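Local atomic coordinates of ribosomal RNA small subunit methyltransferase E (PDB entry 1VHK), a protein that probably methylates N3 of a specific uridine in the 16S rRNA of the assembled 30S ribosomal subunit, using S-adenosyl-L-methionine as methyl donor. Residues L95-Q100 / R133-A138; V83-L89 / A107-F113. All coordinates share one frame; numbering follows the deposited sequence.

Contact 1: L95-Q100 / R133-A138; sequences LEWIIQ and RWTKIA
Glu96 and Arg133 form a salt bridge between two helices that run roughly the same way, 34° apart, with their axes 9.1 Å from each other. The grip is side-on: Arg133 NE lies 2.5 Å from Glu96 OE2, close to the guanidinium plane, and Arg133 NH2 reaches Glu96 OE1 at 3.3 Å. Both nitrogens approach from above the carboxylate plane, and the two flat groups are turned 57° against each other. Glu96 gets there with CG anti to its own carbonyl carbon (chi1 -71°) and an extended chain beyond, which carries its carboxylate over to the other helix. Ile137 CD1 lies against Glu96 CG and over one face of the guanidinium, toward its rim. An alanine in place of Glu96 would probably leave Arg133 without its charge partner here and Ile137 CD1 without the CG and carboxylate carbon it rests on. Further round, two methyls share one face of the Trp134 indole, Leu95 CD1 3.6 Å from the centroid of the six-membered ring and Ile99 CD1 4.0 Å from that of the five-membered ring. Ile99 CG2 turns instead to Ala138 CB, 3.9 Å away. Ile99 and Trp134 both continue onto Val153 of the edge strand 152-153, while Trp97, pointing away from helix 131-144, meets Trp97 of the second subunit edge-to-face. Helix 94-104 thus lies between helix 131-144 and that subunit.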
# COMPACT_ATOMS: atom_id res chain seq x y z
N LEU A 95 -6.47 2.73 12.31
CA LEU A 95 -7.38 1.79 11.68
C LEU A 95 -7.96 2.33 10.39
O LEU A 95 -8.14 1.57 9.44
CB LEU A 95 -8.48 1.32 12.59
CG LEU A 95 -8.83 -0.14 12.69
CD1 LEU A 95 -10.32 -0.32 12.95
CD2 LEU A 95 -8.39 -0.97 11.51
N GLU A 96 -8.22 3.63 10.31
CA GLU A 96 -8.73 4.23 9.09
C GLU A 96 -7.66 4.16 7.98
O GLU A 96 -8.02 3.93 6.85
CB GLU A 96 -9.13 5.69 9.29
CG GLU A 96 -10.38 5.92 10.10
CD GLU A 96 -10.73 7.40 10.21
OE1 GLU A 96 -10.09 8.20 9.49
OE2 GLU A 96 -11.63 7.77 10.99
N TRP A 97 -6.40 4.34 8.34
CA TRP A 97 -5.31 4.26 7.37
C TRP A 97 -5.17 2.83 6.88
O TRP A 97 -4.98 2.54 5.71
CB TRP A 97 -4.00 4.72 8.02
CG TRP A 97 -3.10 5.51 7.13
CD1 TRP A 97 -3.27 6.81 6.74
CD2 TRP A 97 -1.88 5.07 6.52
NE1 TRP A 97 -2.24 7.20 5.91
CE2 TRP A 97 -1.37 6.15 5.77
CE3 TRP A 97 -1.17 3.85 6.52
CZ2 TRP A 97 -0.18 6.06 5.04
CZ3 TRP A 97 -0.00 3.79 5.80
CH2 TRP A 97 0.48 4.87 5.06
N ILE A 98 -5.37 1.89 7.84
CA ILE A 98 -5.27 0.48 7.48
C ILE A 98 -6.41 0.12 6.53
O ILE A 98 -6.18 -0.64 5.59
CB ILE A 98 -5.25 -0.43 8.72
CG1 ILE A 98 -3.87 -0.42 9.38
CG2 ILE A 98 -5.61 -1.87 8.35
CD1 ILE A 98 -3.89 -0.73 10.87
N ILE A 99 -7.59 0.69 6.74
CA ILE A 99 -8.75 0.34 5.91
C ILE A 99 -8.60 0.95 4.53
O ILE A 99 -8.81 0.38 3.48
CB ILE A 99 -10.06 0.83 6.58
CG1 ILE A 99 -10.39 -0.13 7.76
CG2 ILE A 99 -11.25 0.87 5.65
CD1 ILE A 99 -11.39 0.47 8.72
N GLN A 100 -8.23 2.24 4.56
CA GLN A 100 -8.05 2.96 3.33
C GLN A 100 -6.96 2.33 2.45
O GLN A 100 -7.25 1.94 1.32
CB GLN A 100 -7.80 4.44 3.57
CG GLN A 100 -7.61 5.19 2.22
CD GLN A 100 -7.48 6.68 2.43
OE1 GLN A 100 -6.38 7.19 2.66
NE2 GLN A 100 -8.61 7.37 2.44
N ARG A 133 -18.13 4.91 9.97
CA ARG A 133 -17.15 5.75 9.31
C ARG A 133 -16.12 4.88 8.58
O ARG A 133 -15.69 5.21 7.47
CB ARG A 133 -16.46 6.68 10.29
CG ARG A 133 -15.69 7.81 9.66
CD ARG A 133 -14.83 8.56 10.67
NE ARG A 133 -13.61 9.08 10.06
CZ ARG A 133 -13.55 9.93 9.04
NH1 ARG A 133 -14.65 10.40 8.47
NH2 ARG A 133 -12.39 10.35 8.55
N TRP A 134 -15.83 3.72 9.14
CA TRP A 134 -14.95 2.73 8.55
C TRP A 134 -15.48 2.20 7.21
O TRP A 134 -14.75 2.09 6.23
CB TRP A 134 -14.80 1.51 9.48
CG TRP A 134 -14.07 1.81 10.75
CD1 TRP A 134 -13.29 2.88 11.02
CD2 TRP A 134 -14.05 1.00 11.93
NE1 TRP A 134 -12.78 2.80 12.29
CE2 TRP A 134 -13.24 1.65 12.87
CE3 TRP A 134 -14.65 -0.22 12.29
CZ2 TRP A 134 -13.00 1.13 14.15
CZ3 TRP A 134 -14.40 -0.72 13.55
CH2 TRP A 134 -13.58 -0.06 14.45
N THR A 135 -16.76 1.88 7.19
CA THR A 135 -17.49 1.41 6.01
C THR A 135 -17.47 2.47 4.91
O THR A 135 -17.40 2.20 3.72
CB THR A 135 -18.97 1.17 6.42
OG1 THR A 135 -19.00 0.07 7.33
CG2 THR A 135 -19.83 0.84 5.25
N LYS A 136 -17.54 3.72 5.35
CA LYS A 136 -17.51 4.88 4.48
C LYS A 136 -16.12 5.07 3.92
O LYS A 136 -15.92 5.30 2.73
CB LYS A 136 -18.03 6.08 5.27
CG LYS A 136 -17.63 7.46 4.85
CD LYS A 136 -18.20 8.52 5.82
CE LYS A 136 -18.35 9.87 5.12
NZ LYS A 136 -17.02 10.47 4.80
N ILE A 137 -15.09 4.86 4.73
CA ILE A 137 -13.71 4.99 4.28
C ILE A 137 -13.33 3.95 3.24
O ILE A 137 -12.61 4.25 2.29
CB ILE A 137 -12.75 4.95 5.48
CG1 ILE A 137 -12.91 6.29 6.22
CG2 ILE A 137 -11.32 4.70 5.05
CD1 ILE A 137 -12.54 6.23 7.69
N ALA A 138 -13.88 2.75 3.38
CA ALA A 138 -13.65 1.62 2.53
C ALA A 138 -14.31 1.78 1.17
O ALA A 138 -13.76 1.32 0.17
CB ALA A 138 -14.18 0.35 3.18

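Contact 2: V83-L89 / A107-F113; sequences VYIASGL and AHAFIPF
Val83 O accepts the first bond between two parallel strands, from His108 N at 2.7 Å, and takes a second, weak one from Ala109 N. These strands, 82-88 and 109-113, are neighbours in the parallel sheet of the SPOUT methyltransferase domain, joined by helix 94-104 as a beta-alpha-beta unit. The bonding then passes back and forth: Ile85 N gives a nearly straight bond to Ala109 O (3.1 Å, 174° at the hydrogen), and Ile111 N reaches Ile85 O at 2.7 Å. Ser87 N to Ile111 O is bent and weak, but Phe113 N to Ser87 O and Leu89 N to Phe113 O carry the pairing on past Gly88. On the other edge of strand 82-88, Tyr84, Ala86 and Gly88 bond to strand 200-205, which makes it an inner strand.

Packing differs on the two faces. On the one bearing Ile85 and Phe110, the two side chains run alongside each other in the same direction, Phe110 CD1 3.8 Å from Ile85 CB. Leu244 of helix 239-253 touches Ile85 and also Ala107, just before strand 109-113, and Thr103 of helix 94-104 touches Phe110. Tyr84, Ala109 and Ile111 lie on the other face. His108, ahead of Ala109, has CG anti to the backbone N, laying its ring alongside that of Tyr84 with the planes oblique at 54°, while Ala109 CB touches Tyr84 CD1 at 3.7 Å. At the other end Phe113 CG stands between its backbone N and carbonyl carbon (chi1 69°), which swings the ring back over the partner strand. Gly88 CA sits over the face of that ring, 3.9 Å from its centroid.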
# COMPACT_ATOMS: atom_id res chain seq x y z
N VAL A 83 -8.14 -11.81 0.54
CA VAL A 83 -7.33 -11.65 1.74
C VAL A 83 -8.04 -10.83 2.79
O VAL A 83 -8.79 -9.90 2.50
CB VAL A 83 -5.85 -11.40 1.55
CG1 VAL A 83 -5.44 -11.14 0.11
CG2 VAL A 83 -5.25 -10.39 2.50
N TYR A 84 -8.13 -11.47 3.97
CA TYR A 84 -8.76 -10.90 5.13
C TYR A 84 -7.73 -10.36 6.12
O TYR A 84 -6.87 -11.10 6.60
CB TYR A 84 -9.60 -11.93 5.86
CG TYR A 84 -10.85 -12.34 5.14
CD1 TYR A 84 -12.11 -12.06 5.67
CD2 TYR A 84 -10.79 -13.02 3.94
CE1 TYR A 84 -13.26 -12.48 5.03
CE2 TYR A 84 -11.93 -13.45 3.28
CZ TYR A 84 -13.16 -13.16 3.83
OH TYR A 84 -14.29 -13.59 3.18
N ILE A 85 -7.88 -9.09 6.47
CA ILE A 85 -6.97 -8.44 7.40
C ILE A 85 -7.57 -8.40 8.80
O ILE A 85 -8.58 -7.74 9.04
CB ILE A 85 -6.65 -7.00 6.94
CG1 ILE A 85 -6.27 -6.96 5.47
CG2 ILE A 85 -5.54 -6.41 7.80
CD1 ILE A 85 -5.16 -7.89 5.05
N ALA A 86 -6.94 -9.09 9.75
CA ALA A 86 -7.36 -8.98 11.15
C ALA A 86 -6.41 -8.03 11.89
O ALA A 86 -5.27 -8.45 12.11
CB ALA A 86 -7.33 -10.35 11.82
N SER A 87 -6.88 -6.88 12.39
CA SER A 87 -5.96 -6.02 13.12
C SER A 87 -6.25 -5.80 14.59
O SER A 87 -7.31 -5.31 15.00
CB SER A 87 -5.85 -4.64 12.43
OG SER A 87 -5.81 -4.75 11.03
N GLY A 88 -5.27 -6.01 15.46
CA GLY A 88 -5.50 -5.66 16.88
C GLY A 88 -5.70 -4.14 17.00
O GLY A 88 -4.83 -3.34 16.62
N LEU A 89 -6.85 -3.73 17.54
CA LEU A 89 -7.20 -2.32 17.64
C LEU A 89 -6.00 -1.42 17.89
O LEU A 89 -5.44 -1.44 18.99
CB LEU A 89 -8.26 -2.09 18.69
CG LEU A 89 -9.73 -2.03 18.31
CD1 LEU A 89 -9.97 -1.66 16.86
CD2 LEU A 89 -10.46 -3.33 18.64
N ALA A 107 -7.33 -5.69 -0.39
CA ALA A 107 -7.88 -6.47 0.71
C ALA A 107 -9.34 -6.80 0.49
O ALA A 107 -10.11 -5.97 0.03
CB ALA A 107 -7.75 -5.65 2.01
N HIS A 108 -9.75 -8.02 0.89
CA HIS A 108 -11.13 -8.45 0.70
C HIS A 108 -12.03 -8.08 1.86
O HIS A 108 -13.21 -7.80 1.64
CB HIS A 108 -11.25 -9.97 0.40
CG HIS A 108 -12.70 -10.37 0.23
ND1 HIS A 108 -13.42 -10.06 -0.92
CD2 HIS A 108 -13.57 -10.96 1.08
CE1 HIS A 108 -14.67 -10.48 -0.77
NE2 HIS A 108 -14.78 -11.03 0.43
N ALA A 109 -11.49 -8.00 3.08
CA ALA A 109 -12.40 -7.65 4.19
C ALA A 109 -11.54 -7.32 5.40
O ALA A 109 -10.36 -7.63 5.32
CB ALA A 109 -13.34 -8.80 4.50
N PHE A 110 -12.10 -6.54 6.35
CA PHE A 110 -11.28 -6.22 7.52
C PHE A 110 -11.94 -6.72 8.79
O PHE A 110 -13.17 -6.81 8.89
CB PHE A 110 -11.02 -4.73 7.62
CG PHE A 110 -10.32 -4.10 6.47
CD1 PHE A 110 -8.95 -3.98 6.43
CD2 PHE A 110 -11.07 -3.68 5.37
CE1 PHE A 110 -8.33 -3.36 5.35
CE2 PHE A 110 -10.45 -3.09 4.27
CZ PHE A 110 -9.08 -2.93 4.28
N ILE A 111 -11.16 -7.20 9.73
CA ILE A 111 -11.71 -7.74 10.99
C ILE A 111 -10.91 -7.18 12.17
O ILE A 111 -9.83 -7.72 12.43
CB ILE A 111 -11.56 -9.26 11.06
CG1 ILE A 111 -12.24 -9.97 9.86
CG2 ILE A 111 -12.12 -9.77 12.37
CD1 ILE A 111 -11.79 -11.42 9.77
N PRO A 112 -11.40 -6.14 12.80
CA PRO A 112 -10.73 -5.53 13.95
C PRO A 112 -10.99 -6.39 15.18
O PRO A 112 -12.09 -6.96 15.28
CB PRO A 112 -11.39 -4.17 14.08
CG PRO A 112 -12.25 -4.01 12.88
CD PRO A 112 -12.66 -5.43 12.49
N PHE A 113 -10.05 -6.47 16.10
CA PHE A 113 -10.33 -7.32 17.27
C PHE A 113 -9.64 -6.80 18.49
O PHE A 113 -8.60 -6.16 18.34
CB PHE A 113 -9.98 -8.79 16.97
CG PHE A 113 -8.50 -9.02 16.83
CD1 PHE A 113 -7.90 -9.04 15.59
CD2 PHE A 113 -7.72 -9.20 17.96
CE1 PHE A 113 -6.54 -9.23 15.48
CE2 PHE A 113 -6.35 -9.34 17.86
CZ PHE A 113 -5.76 -9.35 16.61

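Both contacts draw on the same beta-alpha-beta unit: contact 2 pairs its two strands, and contact 1 fastens its connecting helix to helix 131-144. Contact 2 is buried, held mainly by backbone hydrogen bonds with apolar packing on both faces. Contact 1 is only partly buried, an apolar seam on its sheet-facing side and a charged pair toward the outside, held mainly by side chains with no backbone hydrogen bond across it. The centres of contacts 1 and 2 lie about 11 Å apart, and the two meet directly. The ring of Phe110 packs against the backbone oxygens of Ile98 and Ile99, Ile98 CG2 lies 3.9 Å from Ser87 OG, and Trp134 CZ3 touches Pro112 CG. The second subunit reaches residues of contact 1 but touches neither strand segment of contact 2.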